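Local structure of protelomerase (Agrobacterium tumefaciens, 4F43) at residues 201-206 and 266-271; 124-129 and 250-255; 51-56 and 87-92; 143-148 and 246-251. The protein generates and protects the hairpin ends of a linear chromosome, cutting and rejoining DNA as a protelomerase (telomere resolvase). The protein carries 1 engineered substitution. All blocks are in the same frame, centred on the assembly; numbering follows the deposited sequence.

Interactions 1, 2 and 4 cluster in the telomere resolvase catalytic domain, their centres about 10 to 15 Å apart; interaction 3 lies in the N-terminal helical part, its centre about 44 to 49 Å from theirs, beyond the chain's centre. Interaction 3 closes first along the chain; interactions 2 and 4 share Glu250 and Asp251, and the segments of interaction 1 alternate with those of both. Helix 124-134 is common ground: its Val127 packs on Phe249 of interaction 4, and its Tyr124 and Leu128 touch Leu267, Val271 and Leu203 of interaction 1. These three thus form one connected patch linked by interaction 2, with a separate helical body, both near the bound hairpin DNA.

Interaction 1. Residues 201-206 and 266-271; sequences PVLTRS and HLYAEV
Tyr268 sends its phenol from helix 263-276 to the end of strand 198-201, where OH donates a hydrogen bond to Pro201 O (2.5 Å between OH and O). The carbonyl oxygen lies at the edge of the ring, in its plane; seen from the carbonyl, the hydroxyl is tilted 25° out of the carbonyl plane, with a C=O...donor angle of 138°. The two side chains approach each other at about a right angle, with Pro201 CG 3.3 Å from Tyr268 OH. Lower on the same ring edge, Leu203 CD1 packs against Tyr268 CD1 (3.9 Å). The other methyl of this leucine, CD2, meets Val271 CG1 at 4.0 Å. Leu203 thus packs against two side chains about one helical turn apart, Tyr268 and Val271. Tyr268 holds CG opposite its backbone N (chi1 166°), a setting that carries the ring out to the proline. In the second shell, Arg153 NH1 makes a weak hydrogen bond to the same hydroxyl. Helix 283-291 covers Pro201 through Tyr286 and Ile290, while Leu203 continues onto Met150 of helix 140-151 and Leu128 of helix 124-134, so the strand end is seated among four helices of the catalytic domain.

Interaction 2. Residues 124-129 and 250-255; sequences YRQVLK and EDVWPK
Val127 and Val252 meet methyl to methyl, CG2 against CG2 at 3.8 Å, where the first turns of helix 124-134 face the loop that follows helix 230-248. No hydrogen bond joins these two segments; the join is made by two valines, an indole and the extended chain of Gln126. Val127 splits its two methyls between neighbours: CG1, opposite the backbone N at chi1 174°, is directed to the indole of Trp253, reaching CZ3 at 4.3 Å, while CG2 takes Val252. In Val252 the roles of the branches are also divided. Its CG2, set between the backbone N and the carbonyl carbon, serves Val127, and its CG1 lies 3.7 Å from Gln126 OE1, a van der Waals contact of a methyl with the amide oxygen at the solvent-facing margin. Gln126 spans the distance because its chain runs straight beyond CG, with chi2 at -169°, which brings the amide oxygen out to the valine's CG1. The benzo side of the Trp253 indole thus approaches the helix, and at its other end NE1 is hydrogen-bonded to Glu257 OE2, a bond that helps fix the turn of the ring. Phe121 meets the same indole edge-to-face. Leu264 of helix 263-276 touches both Val127 and Trp253, and Phe249 also packs on Val127; the loop is thereby set against helix 124-134, with helix 263-276 joining the two.

Interaction 3. Residues 51-56 and 87-92; sequences ALWDAE and HPMLKI
Helix 46-59 faces the short, weakly bonded helix 89-92, their backbones closest at Trp53 and Ile92, whose CA atoms are 7.3 Å apart. This is helix-to-helix packing in the all-helical N-terminal part of the chain, built round one tryptophan. Trp53 keeps CG opposite its backbone N (chi1 -179°), which turns the indole alongside the C-terminal end of the short helix. There the carbonyl group of Ile92 lies over one face of the ring, its O 3.2 Å from Trp53 CD1. The indole NE1 is also close to that oxygen, but the angle is too poor for a hydrogen bond, so the carbonyl rests on the pyrrole side of the ring without being gripped by it. At the base of the same side chain two methyl groups converge on Trp53 CB: Met89 CE at 3.6 Å and Ile92 CG2 at 4.0 Å. Met89 bends at chi2 before its thioether extends to this methyl tip. Around this contact, Ile72 of helix 65-82 touches Trp53, and Phe36 of helix 28-40 and Met49 touch Met89. The start of the short helix is secured by a side-chain cap: Met89 N donates to His87 ND1 at 3.1 Å, with an N-H...N angle of 159° and the donor 14° out of the imidazole plane.

Interaction 4. Residues 143-148 and 246-251; sequences IGIGLI and FNLFED
The hydrophobic core of the catalytic domain takes in Ile145, Leu248 and Phe249, where helix 140-151 faces the last part of helix 230-248 and the turn after it. Ile145 and Leu248 reach toward each other tip to tip, their CD1 methyls 3.9 Å apart. The isoleucine uses both of its branches. CG1 lies opposite the carbonyl carbon (chi1 -55°) and carries CD1 out to the leucine; CG2, opposite the backbone N, comes up to the Phe249 ring at its edge, near the ring plane, 4.2 Å from CZ. The same CG2 is also 4.2 Å from Leu248 CD1, so one isoleucine bridges two consecutive residues. Phe249 in turn has Leu248 CB over one ring face, 3.9 Å above its plane. Phe249 is the centre of an inverse gamma turn, and the end of its ring comes up to Ile145. Helix 124-134 lines that ring through Ile130 and Cys131; on the helix 140-151 side Leu147 packs on helices 206-217 and 155-161, Ile148 on 155-161. With no hydrogen bond across the segments, this is plain apolar packing between helices of the telomere resolvase catalytic domain.

Interaction 1. Residues 201-206 and 266-271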
loop_
_atom_site.group_PDB
_atom_site.type_symbol
_atom_site.label_atom_id
_atom_site.label_comp_id
_atom_site.label_asym_id
_atom_site.label_seq_id
_atom_site.Cartn_x
_atom_site.Cartn_y
_atom_site.Cartn_z
ATOM N N PRO A 201 -9.479 -0.940 16.023
ATOM C CA PRO A 201 -8.835 -1.259 17.300
ATOM C C PRO A 201 -7.383 -0.796 17.329
ATOM O O PRO A 201 -6.765 -0.626 16.279
ATOM C CB PRO A 201 -8.894 -2.787 17.342
ATOM C CG PRO A 201 -8.879 -3.191 15.910
ATOM C CD PRO A 201 -9.677 -2.141 15.191
ATOM N N VAL A 202 -6.852 -0.592 18.531
ATOM C CA VAL A 202 -5.447 -0.246 18.708
ATOM C C VAL A 202 -4.799 -1.158 19.744
ATOM O O VAL A 202 -5.479 -1.715 20.605
ATOM C CB VAL A 202 -5.267 1.225 19.126
ATOM C CG1 VAL A 202 -5.533 2.144 17.947
ATOM C CG2 VAL A 202 -6.181 1.564 20.287
ATOM N N LEU A 203 -3.482 -1.307 19.656
ATOM C CA LEU A 203 -2.763 -2.268 20.490
ATOM C C LEU A 203 -2.119 -1.621 21.715
ATOM O O LEU A 203 -1.360 -2.260 22.442
ATOM C CB LEU A 203 -1.726 -3.023 19.654
ATOM C CG LEU A 203 -2.321 -3.724 18.429
ATOM C CD1 LEU A 203 -1.263 -4.509 17.677
ATOM C CD2 LEU A 203 -3.476 -4.625 18.839
ATOM N N THR A 204 -2.430 -0.349 21.932
ATOM C CA THR A 204 -2.056 0.348 23.158
ATOM C C THR A 204 -3.115 1.410 23.427
ATOM O O THR A 204 -3.946 1.682 22.561
ATOM C CB THR A 204 -0.661 0.997 23.057
ATOM O OG1 THR A 204 -0.238 1.438 24.354
ATOM C CG2 THR A 204 -0.687 2.178 22.105
ATOM N N ARG A 205 -3.096 2.005 24.616
ATOM C CA ARG A 205 -4.131 2.968 24.993
ATOM C C ARG A 205 -4.241 4.141 24.019
ATOM O O ARG A 205 -3.234 4.676 23.555
ATOM C CB ARG A 205 -3.950 3.454 26.434
ATOM C CG ARG A 205 -2.516 3.468 26.929
ATOM C CD ARG A 205 -2.486 3.583 28.444
ATOM N NE ARG A 205 -1.132 3.523 28.988
ATOM C CZ ARG A 205 -0.434 4.586 29.371
ATOM N NH1 ARG A 205 -0.959 5.799 29.270
ATOM N NH2 ARG A 205 0.791 4.436 29.857
ATOM N N SER A 206 -5.480 4.521 23.717
ATOM C CA SER A 206 -5.784 5.498 22.671
ATOM C C SER A 206 -5.126 6.862 22.873
ATOM O O SER A 206 -4.778 7.536 21.902
ATOM C CB SER A 206 -7.300 5.662 22.524
ATOM O OG SER A 206 -7.904 5.960 23.769
ATOM N N HIS A 266 0.022 -6.989 9.026
ATOM C CA HIS A 266 -0.354 -8.387 9.195
ATOM C C HIS A 266 -0.400 -8.750 10.676
ATOM O O HIS A 266 -1.388 -9.307 11.164
ATOM C CB HIS A 266 0.648 -9.297 8.480
ATOM C CG HIS A 266 0.622 -9.178 6.987
ATOM N ND1 HIS A 266 1.263 -10.075 6.161
ATOM C CD2 HIS A 266 0.034 -8.271 6.173
ATOM C CE1 HIS A 266 1.070 -9.727 4.902
ATOM N NE2 HIS A 266 0.328 -8.635 4.881
ATOM N N LEU A 267 0.680 -8.427 11.382
ATOM C CA LEU A 267 0.776 -8.699 12.811
ATOM C C LEU A 267 -0.315 -7.961 13.583
ATOM O O LEU A 267 -0.867 -8.484 14.551
ATOM C CB LEU A 267 2.157 -8.309 13.340
ATOM C CG LEU A 267 2.434 -8.637 14.808
ATOM C CD1 LEU A 267 2.277 -10.129 15.060
ATOM C CD2 LEU A 267 3.822 -8.164 15.211
ATOM N N TYR A 268 -0.618 -6.743 13.147
ATOM C CA TYR A 268 -1.710 -5.967 13.722
ATOM C C TYR A 268 -3.027 -6.725 13.589
ATOM O O TYR A 268 -3.784 -6.856 14.559
ATOM C CB TYR A 268 -1.800 -4.603 13.034
ATOM C CG TYR A 268 -3.075 -3.843 13.305
ATOM C CD1 TYR A 268 -3.320 -3.275 14.547
ATOM C CD2 TYR A 268 -4.027 -3.677 12.308
ATOM C CE1 TYR A 268 -4.485 -2.573 14.793
ATOM C CE2 TYR A 268 -5.190 -2.974 12.543
ATOM C CZ TYR A 268 -5.416 -2.429 13.785
ATOM O OH TYR A 268 -6.578 -1.731 14.017
ATOM N N ALA A 269 -3.283 -7.234 12.386
ATOM C CA ALA A 269 -4.479 -8.030 12.125
ATOM C C ALA A 269 -4.560 -9.248 13.042
ATOM O O ALA A 269 -5.557 -9.448 13.747
ATOM C CB ALA A 269 -4.521 -8.458 10.668
ATOM N N GLU A 270 -3.497 -10.047 13.036
ATOM C CA GLU A 270 -3.441 -11.277 13.819
ATOM C C GLU A 270 -3.659 -11.027 15.310
ATOM O O GLU A 270 -4.466 -11.703 15.953
ATOM C CB GLU A 270 -2.095 -11.972 13.603
ATOM C CG GLU A 270 -2.066 -13.431 14.024
ATOM C CD GLU A 270 -2.653 -14.351 12.969
ATOM O OE1 GLU A 270 -3.114 -13.845 11.924
ATOM O OE2 GLU A 270 -2.648 -15.582 13.181
ATOM N N VAL A 271 -2.938 -10.050 15.852
ATOM C CA VAL A 271 -3.008 -9.743 17.278
ATOM C C VAL A 271 -4.364 -9.166 17.686
ATOM O O VAL A 271 -4.957 -9.605 18.673
ATOM C CB VAL A 271 -1.880 -8.783 17.710
ATOM C CG1 VAL A 271 -2.094 -8.315 19.141
ATOM C CG2 VAL A 271 -0.525 -9.459 17.565
#

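Interaction 2. Residues 124-129 and 250-255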
loop_
_atom_site.group_PDB
_atom_site.type_symbol
_atom_site.label_atom_id
_atom_site.label_comp_id
_atom_site.label_asym_id
_atom_site.label_seq_id
_atom_site.Cartn_x
_atom_site.Cartn_y
_atom_site.Cartn_z
ATOM N N TYR A 124 6.840 -11.635 18.925
ATOM C CA TYR A 124 5.970 -10.549 18.476
ATOM C C TYR A 124 5.687 -9.520 19.571
ATOM O O TYR A 124 5.502 -8.335 19.285
ATOM C CB TYR A 124 4.662 -11.097 17.891
ATOM C CG TYR A 124 3.627 -11.506 18.915
ATOM C CD1 TYR A 124 2.599 -10.642 19.272
ATOM C CD2 TYR A 124 3.666 -12.758 19.515
ATOM C CE1 TYR A 124 1.647 -11.007 20.201
ATOM C CE2 TYR A 124 2.717 -13.134 20.447
ATOM C CZ TYR A 124 1.710 -12.255 20.785
ATOM O OH TYR A 124 0.763 -12.624 21.712
ATOM N N ARG A 125 5.656 -9.977 20.821
ATOM C CA ARG A 125 5.439 -9.086 21.958
ATOM C C ARG A 125 6.548 -8.044 22.041
ATOM O O ARG A 125 6.303 -6.873 22.344
ATOM C CB ARG A 125 5.373 -9.883 23.263
ATOM C CG ARG A 125 4.192 -10.834 23.362
ATOM C CD ARG A 125 4.213 -11.598 24.677
ATOM N NE ARG A 125 3.007 -12.400 24.865
ATOM C CZ ARG A 125 1.902 -11.959 25.456
ATOM N NH1 ARG A 125 1.847 -10.716 25.917
ATOM N NH2 ARG A 125 0.851 -12.758 25.583
ATOM N N GLN A 126 7.771 -8.485 21.763
ATOM C CA GLN A 126 8.928 -7.603 21.773
ATOM C C GLN A 126 8.803 -6.548 20.681
ATOM O O GLN A 126 9.146 -5.389 20.891
ATOM C CB GLN A 126 10.215 -8.405 21.583
ATOM C CG GLN A 126 10.372 -9.553 22.565
ATOM C CD GLN A 126 11.756 -10.167 22.526
ATOM O OE1 GLN A 126 12.755 -9.465 22.364
ATOM N NE2 GLN A 126 11.824 -11.485 22.669
ATOM N N VAL A 127 8.306 -6.957 19.519
ATOM C CA VAL A 127 8.102 -6.040 18.402
ATOM C C VAL A 127 7.043 -4.995 18.747
ATOM O O VAL A 127 7.231 -3.798 18.505
ATOM C CB VAL A 127 7.675 -6.795 17.126
ATOM C CG1 VAL A 127 7.325 -5.816 16.015
ATOM C CG2 VAL A 127 8.771 -7.748 16.679
ATOM N N LEU A 128 5.932 -5.459 19.313
ATOM C CA LEU A 128 4.864 -4.569 19.760
ATOM C C LEU A 128 5.390 -3.558 20.771
ATOM O O LEU A 128 5.055 -2.370 20.714
ATOM C CB LEU A 128 3.718 -5.376 20.375
ATOM C CG LEU A 128 2.940 -6.282 19.420
ATOM C CD1 LEU A 128 1.984 -7.180 20.188
ATOM C CD2 LEU A 128 2.189 -5.447 18.396
ATOM N N LYS A 129 6.221 -4.036 21.693
ATOM C CA LYS A 129 6.839 -3.166 22.685
ATOM C C LYS A 129 7.753 -2.140 22.018
ATOM O O LYS A 129 7.794 -0.979 22.426
ATOM C CB LYS A 129 7.627 -3.986 23.707
ATOM C CG LYS A 129 8.288 -3.146 24.787
ATOM C CD LYS A 129 7.251 -2.427 25.637
ATOM C CE LYS A 129 7.878 -1.292 26.432
ATOM N NZ LYS A 129 9.078 -1.733 27.198
ATOM N N GLU A 250 15.863 -6.337 14.051
ATOM C CA GLU A 250 16.910 -7.155 13.446
ATOM C C GLU A 250 16.914 -8.602 13.938
ATOM O O GLU A 250 16.839 -9.536 13.139
ATOM C CB GLU A 250 18.282 -6.523 13.696
ATOM C CG GLU A 250 19.450 -7.413 13.309
ATOM C CD GLU A 250 20.226 -6.875 12.126
ATOM O OE1 GLU A 250 20.272 -5.638 11.956
ATOM O OE2 GLU A 250 20.788 -7.690 11.364
ATOM N N ASP A 251 17.003 -8.781 15.252
ATOM C CA ASP A 251 17.157 -10.112 15.830
ATOM C C ASP A 251 15.914 -10.616 16.560
ATOM O O ASP A 251 15.977 -11.608 17.284
ATOM C CB ASP A 251 18.366 -10.148 16.771
ATOM C CG ASP A 251 19.686 -10.106 16.026
ATOM O OD1 ASP A 251 19.848 -10.876 15.056
ATOM O OD2 ASP A 251 20.559 -9.296 16.405
ATOM N N VAL A 252 14.786 -9.940 16.366
ATOM C CA VAL A 252 13.542 -10.350 17.012
ATOM C C VAL A 252 12.491 -10.783 15.994
ATOM O O VAL A 252 11.451 -11.333 16.356
ATOM C CB VAL A 252 12.963 -9.233 17.900
ATOM C CG1 VAL A 252 13.967 -8.835 18.970
ATOM C CG2 VAL A 252 12.568 -8.033 17.057
ATOM N N TRP A 253 12.771 -10.533 14.720
ATOM C CA TRP A 253 11.863 -10.908 13.645
ATOM C C TRP A 253 12.115 -12.360 13.253
ATOM O O TRP A 253 13.260 -12.815 13.280
ATOM C CB TRP A 253 12.070 -9.986 12.440
ATOM C CG TRP A 253 10.907 -9.939 11.495
ATOM C CD1 TRP A 253 10.681 -10.762 10.427
ATOM C CD2 TRP A 253 9.811 -9.017 11.528
ATOM N NE1 TRP A 253 9.512 -10.410 9.797
ATOM C CE2 TRP A 253 8.958 -9.342 10.454
ATOM C CE3 TRP A 253 9.468 -7.948 12.361
ATOM C CZ2 TRP A 253 7.786 -8.637 10.191
ATOM C CZ3 TRP A 253 8.303 -7.251 12.099
ATOM C CH2 TRP A 253 7.477 -7.598 11.023
ATOM N N PRO A 254 11.043 -13.096 12.906
ATOM C CA PRO A 254 11.117 -14.488 12.451
ATOM C C PRO A 254 12.219 -14.723 11.421
ATOM O O PRO A 254 12.378 -13.935 10.488
ATOM C CB PRO A 254 9.746 -14.705 11.814
ATOM C CG PRO A 254 8.840 -13.860 12.639
ATOM C CD PRO A 254 9.645 -12.648 13.050
ATOM N N LYS A 255 12.969 -15.805 11.603
ATOM C CA LYS A 255 14.122 -16.116 10.763
ATOM C C LYS A 255 13.742 -16.458 9.325
ATOM O O LYS A 255 14.595 -16.471 8.439
ATOM C CB LYS A 255 14.916 -17.272 11.374
ATOM C CG LYS A 255 14.084 -18.522 11.608
ATOM C CD LYS A 255 14.871 -19.593 12.345
ATOM C CE LYS A 255 14.009 -20.815 12.635
ATOM N NZ LYS A 255 14.754 -21.851 13.405
#

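Interaction 3. Residues 51-56 and 87-92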
loop_
_atom_site.group_PDB
_atom_site.type_symbol
_atom_site.label_atom_id
_atom_site.label_comp_id
_atom_site.label_asym_id
_atom_site.label_seq_id
_atom_site.Cartn_x
_atom_site.Cartn_y
_atom_site.Cartn_z
ATOM N N ALA A 51 0.120 -0.104 -34.435
ATOM C CA ALA A 51 1.529 -0.297 -34.764
ATOM C C ALA A 51 2.429 0.317 -33.695
ATOM O O ALA A 51 3.416 -0.290 -33.269
ATOM C CB ALA A 51 1.841 0.299 -36.127
ATOM N N LEU A 52 2.077 1.528 -33.273
ATOM C CA LEU A 52 2.818 2.240 -32.240
ATOM C C LEU A 52 2.847 1.421 -30.955
ATOM O O LEU A 52 3.905 1.229 -30.349
ATOM C CB LEU A 52 2.175 3.607 -31.985
ATOM C CG LEU A 52 2.946 4.639 -31.159
ATOM C CD1 LEU A 52 4.249 5.014 -31.847
ATOM C CD2 LEU A 52 2.089 5.876 -30.916
ATOM N N TRP A 53 1.680 0.924 -30.555
ATOM C CA TRP A 53 1.574 0.120 -29.344
ATOM C C TRP A 53 2.271 -1.231 -29.490
ATOM O O TRP A 53 2.774 -1.781 -28.514
ATOM C CB TRP A 53 0.110 -0.081 -28.950
ATOM C CG TRP A 53 -0.060 -0.888 -27.701
ATOM C CD1 TRP A 53 -0.632 -2.122 -27.590
ATOM C CD2 TRP A 53 0.366 -0.524 -26.381
ATOM N NE1 TRP A 53 -0.597 -2.544 -26.283
ATOM C CE2 TRP A 53 0.013 -1.582 -25.521
ATOM C CE3 TRP A 53 1.009 0.596 -25.844
ATOM C CZ2 TRP A 53 0.278 -1.552 -24.152
ATOM C CZ3 TRP A 53 1.274 0.623 -24.486
ATOM C CH2 TRP A 53 0.910 -0.444 -23.655
ATOM N N ASP A 54 2.298 -1.760 -30.709
ATOM C CA ASP A 54 2.982 -3.022 -30.975
ATOM C C ASP A 54 4.488 -2.858 -30.824
ATOM O O ASP A 54 5.161 -3.728 -30.273
ATOM C CB ASP A 54 2.637 -3.554 -32.367
ATOM C CG ASP A 54 1.296 -4.260 -32.405
ATOM O OD1 ASP A 54 1.055 -5.025 -33.362
ATOM O OD2 ASP A 54 0.487 -4.054 -31.475
ATOM N N ALA A 55 5.012 -1.740 -31.315
ATOM C CA ALA A 55 6.431 -1.443 -31.161
ATOM C C ALA A 55 6.767 -1.203 -29.691
ATOM O O ALA A 55 7.730 -1.770 -29.160
ATOM C CB ALA A 55 6.816 -0.236 -32.003
ATOM N N GLU A 56 5.958 -0.371 -29.038
ATOM C CA GLU A 56 6.171 -0.035 -27.633
ATOM C C GLU A 56 6.139 -1.280 -26.748
ATOM O O GLU A 56 6.906 -1.393 -25.792
ATOM C CB GLU A 56 5.127 0.977 -27.159
ATOM C CG GLU A 56 5.646 1.947 -26.113
ATOM C CD GLU A 56 6.716 2.870 -26.662
ATOM O OE1 GLU A 56 7.601 3.288 -25.887
ATOM O OE2 GLU A 56 6.666 3.185 -27.871
ATOM N N HIS A 87 -10.542 7.915 -25.621
ATOM C CA HIS A 87 -9.615 7.628 -26.708
ATOM C C HIS A 87 -9.550 6.133 -27.008
ATOM O O HIS A 87 -9.472 5.315 -26.091
ATOM C CB HIS A 87 -8.223 8.167 -26.375
ATOM C CG HIS A 87 -7.382 8.447 -27.581
ATOM N ND1 HIS A 87 -6.700 7.462 -28.261
ATOM C CD2 HIS A 87 -7.114 9.606 -28.230
ATOM C CE1 HIS A 87 -6.047 7.999 -29.275
ATOM N NE2 HIS A 87 -6.280 9.299 -29.278
ATOM N N PRO A 88 -9.584 5.774 -28.303
ATOM C CA PRO A 88 -9.568 4.380 -28.763
ATOM C C PRO A 88 -8.294 3.641 -28.363
ATOM O O PRO A 88 -8.292 2.411 -28.297
ATOM C CB PRO A 88 -9.634 4.517 -30.289
ATOM C CG PRO A 88 -10.244 5.852 -30.526
ATOM C CD PRO A 88 -9.721 6.718 -29.425
ATOM N N MET A 89 -7.227 4.388 -28.101
ATOM C CA MET A 89 -5.948 3.800 -27.723
ATOM C C MET A 89 -6.065 3.025 -26.418
ATOM O O MET A 89 -5.311 2.083 -26.175
ATOM C CB MET A 89 -4.881 4.885 -27.585
ATOM C CG MET A 89 -3.468 4.352 -27.612
ATOM S SD MET A 89 -3.224 3.299 -29.049
ATOM C CE MET A 89 -1.450 3.113 -29.026
ATOM N N LEU A 90 -7.017 3.428 -25.584
ATOM C CA LEU A 90 -7.271 2.754 -24.317
ATOM C C LEU A 90 -7.770 1.330 -24.541
ATOM O O LEU A 90 -7.634 0.472 -23.670
ATOM C CB LEU A 90 -8.286 3.543 -23.489
ATOM C CG LEU A 90 -7.827 4.922 -23.015
ATOM C CD1 LEU A 90 -8.961 5.655 -22.321
ATOM C CD2 LEU A 90 -6.630 4.782 -22.090
ATOM N N LYS A 91 -8.352 1.087 -25.711
ATOM C CA LYS A 91 -8.822 -0.247 -26.062
ATOM C C LYS A 91 -7.713 -0.997 -26.786
ATOM O O LYS A 91 -7.782 -2.212 -26.971
ATOM C CB LYS A 91 -10.065 -0.167 -26.950
ATOM C CG LYS A 91 -11.091 0.859 -26.495
ATOM C CD LYS A 91 -11.510 0.632 -25.052
ATOM C CE LYS A 91 -12.354 1.789 -24.540
ATOM N NZ LYS A 91 -12.674 1.651 -23.093
ATOM N N ILE A 92 -6.691 -0.255 -27.197
ATOM C CA ILE A 92 -5.546 -0.829 -27.889
ATOM C C ILE A 92 -4.383 -1.030 -26.924
ATOM O O ILE A 92 -3.780 -2.102 -26.876
ATOM C CB ILE A 92 -5.088 0.072 -29.047
ATOM C CG1 ILE A 92 -6.212 0.231 -30.072
ATOM C CG2 ILE A 92 -3.837 -0.492 -29.699
ATOM C CD1 ILE A 92 -5.862 1.144 -31.224
#

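Interaction 4. Residues 143-148 and 246-251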
loop_
_atom_site.group_PDB
_atom_site.type_symbol
_atom_site.label_atom_id
_atom_site.label_comp_id
_atom_site.label_asym_id
_atom_site.label_seq_id
_atom_site.Cartn_x
_atom_site.Cartn_y
_atom_site.Cartn_z
ATOM N N ILE A 143 8.137 7.570 15.149
ATOM C CA ILE A 143 6.740 7.707 15.539
ATOM C C ILE A 143 5.838 7.097 14.474
ATOM O O ILE A 143 4.834 6.457 14.787
ATOM C CB ILE A 143 6.351 9.185 15.741
ATOM C CG1 ILE A 143 7.295 9.861 16.735
ATOM C CG2 ILE A 143 4.908 9.301 16.211
ATOM C CD1 ILE A 143 6.946 11.304 17.016
ATOM N N GLY A 144 6.213 7.292 13.214
ATOM C CA GLY A 144 5.490 6.707 12.100
ATOM C C GLY A 144 5.506 5.191 12.140
ATOM O O GLY A 144 4.465 4.553 11.999
ATOM N N ILE A 145 6.692 4.619 12.338
ATOM C CA ILE A 145 6.848 3.170 12.441
ATOM C C ILE A 145 5.994 2.596 13.567
ATOM O O ILE A 145 5.238 1.640 13.368
ATOM C CB ILE A 145 8.313 2.785 12.704
ATOM C CG1 ILE A 145 9.222 3.372 11.627
ATOM C CG2 ILE A 145 8.463 1.271 12.773
ATOM C CD1 ILE A 145 10.673 3.419 12.029
ATOM N N GLY A 146 6.125 3.188 14.750
ATOM C CA GLY A 146 5.357 2.766 15.906
ATOM C C GLY A 146 3.866 2.876 15.664
ATOM O O GLY A 146 3.085 2.052 16.141
ATOM N N LEU A 147 3.471 3.900 14.914
ATOM C CA LEU A 147 2.071 4.104 14.570
ATOM C C LEU A 147 1.588 2.998 13.639
ATOM O O LEU A 147 0.465 2.518 13.768
ATOM C CB LEU A 147 1.873 5.476 13.923
ATOM C CG LEU A 147 0.730 6.328 14.474
ATOM C CD1 LEU A 147 0.680 6.233 15.987
ATOM C CD2 LEU A 147 0.906 7.775 14.042
ATOM N N ILE A 148 2.443 2.595 12.703
ATOM C CA ILE A 148 2.135 1.479 11.818
ATOM C C ILE A 148 1.959 0.204 12.631
ATOM O O ILE A 148 1.039 -0.579 12.388
ATOM C CB ILE A 148 3.242 1.256 10.767
ATOM C CG1 ILE A 148 3.376 2.478 9.860
ATOM C CG2 ILE A 148 2.954 0.015 9.935
ATOM C CD1 ILE A 148 4.470 2.351 8.822
ATOM N N PHE A 246 14.793 -2.356 8.756
ATOM C CA PHE A 246 15.864 -3.341 8.653
ATOM C C PHE A 246 16.635 -3.430 9.962
ATOM O O PHE A 246 16.857 -4.518 10.493
ATOM C CB PHE A 246 16.833 -2.951 7.534
ATOM C CG PHE A 246 16.761 -3.829 6.317
ATOM C CD1 PHE A 246 17.601 -4.920 6.184
ATOM C CD2 PHE A 246 15.870 -3.552 5.295
ATOM C CE1 PHE A 246 17.546 -5.725 5.063
ATOM C CE2 PHE A 246 15.808 -4.353 4.171
ATOM C CZ PHE A 246 16.648 -5.440 4.056
ATOM N N ASN A 247 17.033 -2.273 10.481
ATOM C CA ASN A 247 17.873 -2.211 11.672
ATOM C C ASN A 247 17.130 -2.429 12.988
ATOM O O ASN A 247 17.683 -3.001 13.928
ATOM C CB ASN A 247 18.629 -0.881 11.719
ATOM C CG ASN A 247 19.572 -0.708 10.545
ATOM O OD1 ASN A 247 20.128 -1.679 10.031
ATOM N ND2 ASN A 247 19.755 0.534 10.113
ATOM N N LEU A 248 15.883 -1.970 13.055
ATOM C CA LEU A 248 15.094 -2.071 14.283
ATOM C C LEU A 248 14.878 -3.511 14.741
ATOM O O LEU A 248 15.537 -3.983 15.669
ATOM C CB LEU A 248 13.743 -1.370 14.118
ATOM C CG LEU A 248 13.706 0.124 14.440
ATOM C CD1 LEU A 248 12.296 0.667 14.283
ATOM C CD2 LEU A 248 14.226 0.374 15.845
ATOM N N PHE A 249 13.954 -4.204 14.085
ATOM C CA PHE A 249 13.602 -5.566 14.466
ATOM C C PHE A 249 14.571 -6.573 13.852
ATOM O O PHE A 249 14.153 -7.543 13.219
ATOM C CB PHE A 249 12.171 -5.881 14.028
ATOM C CG PHE A 249 11.238 -4.706 14.121
ATOM C CD1 PHE A 249 10.635 -4.376 15.322
ATOM C CD2 PHE A 249 10.964 -3.932 13.004
ATOM C CE1 PHE A 249 9.777 -3.295 15.408
ATOM C CE2 PHE A 249 10.107 -2.851 13.083
ATOM C CZ PHE A 249 9.513 -2.531 14.286
ATOM N N GLU A 250 15.863 -6.337 14.051
ATOM C CA GLU A 250 16.910 -7.155 13.446
ATOM C C GLU A 250 16.914 -8.602 13.938
ATOM O O GLU A 250 16.839 -9.536 13.139
ATOM C CB GLU A 250 18.282 -6.523 13.696
ATOM C CG GLU A 250 19.450 -7.413 13.309
ATOM C CD GLU A 250 20.226 -6.875 12.126
ATOM O OE1 GLU A 250 20.272 -5.638 11.956
ATOM O OE2 GLU A 250 20.788 -7.690 11.364
ATOM N N ASP A 251 17.003 -8.781 15.252
ATOM C CA ASP A 251 17.157 -10.112 15.830
ATOM C C ASP A 251 15.914 -10.616 16.560
ATOM O O ASP A 251 15.977 -11.608 17.284
ATOM C CB ASP A 251 18.366 -10.148 16.771
ATOM C CG ASP A 251 19.686 -10.106 16.026
ATOM O OD1 ASP A 251 19.848 -10.876 15.056
ATOM O OD2 ASP A 251 20.559 -9.296 16.405
#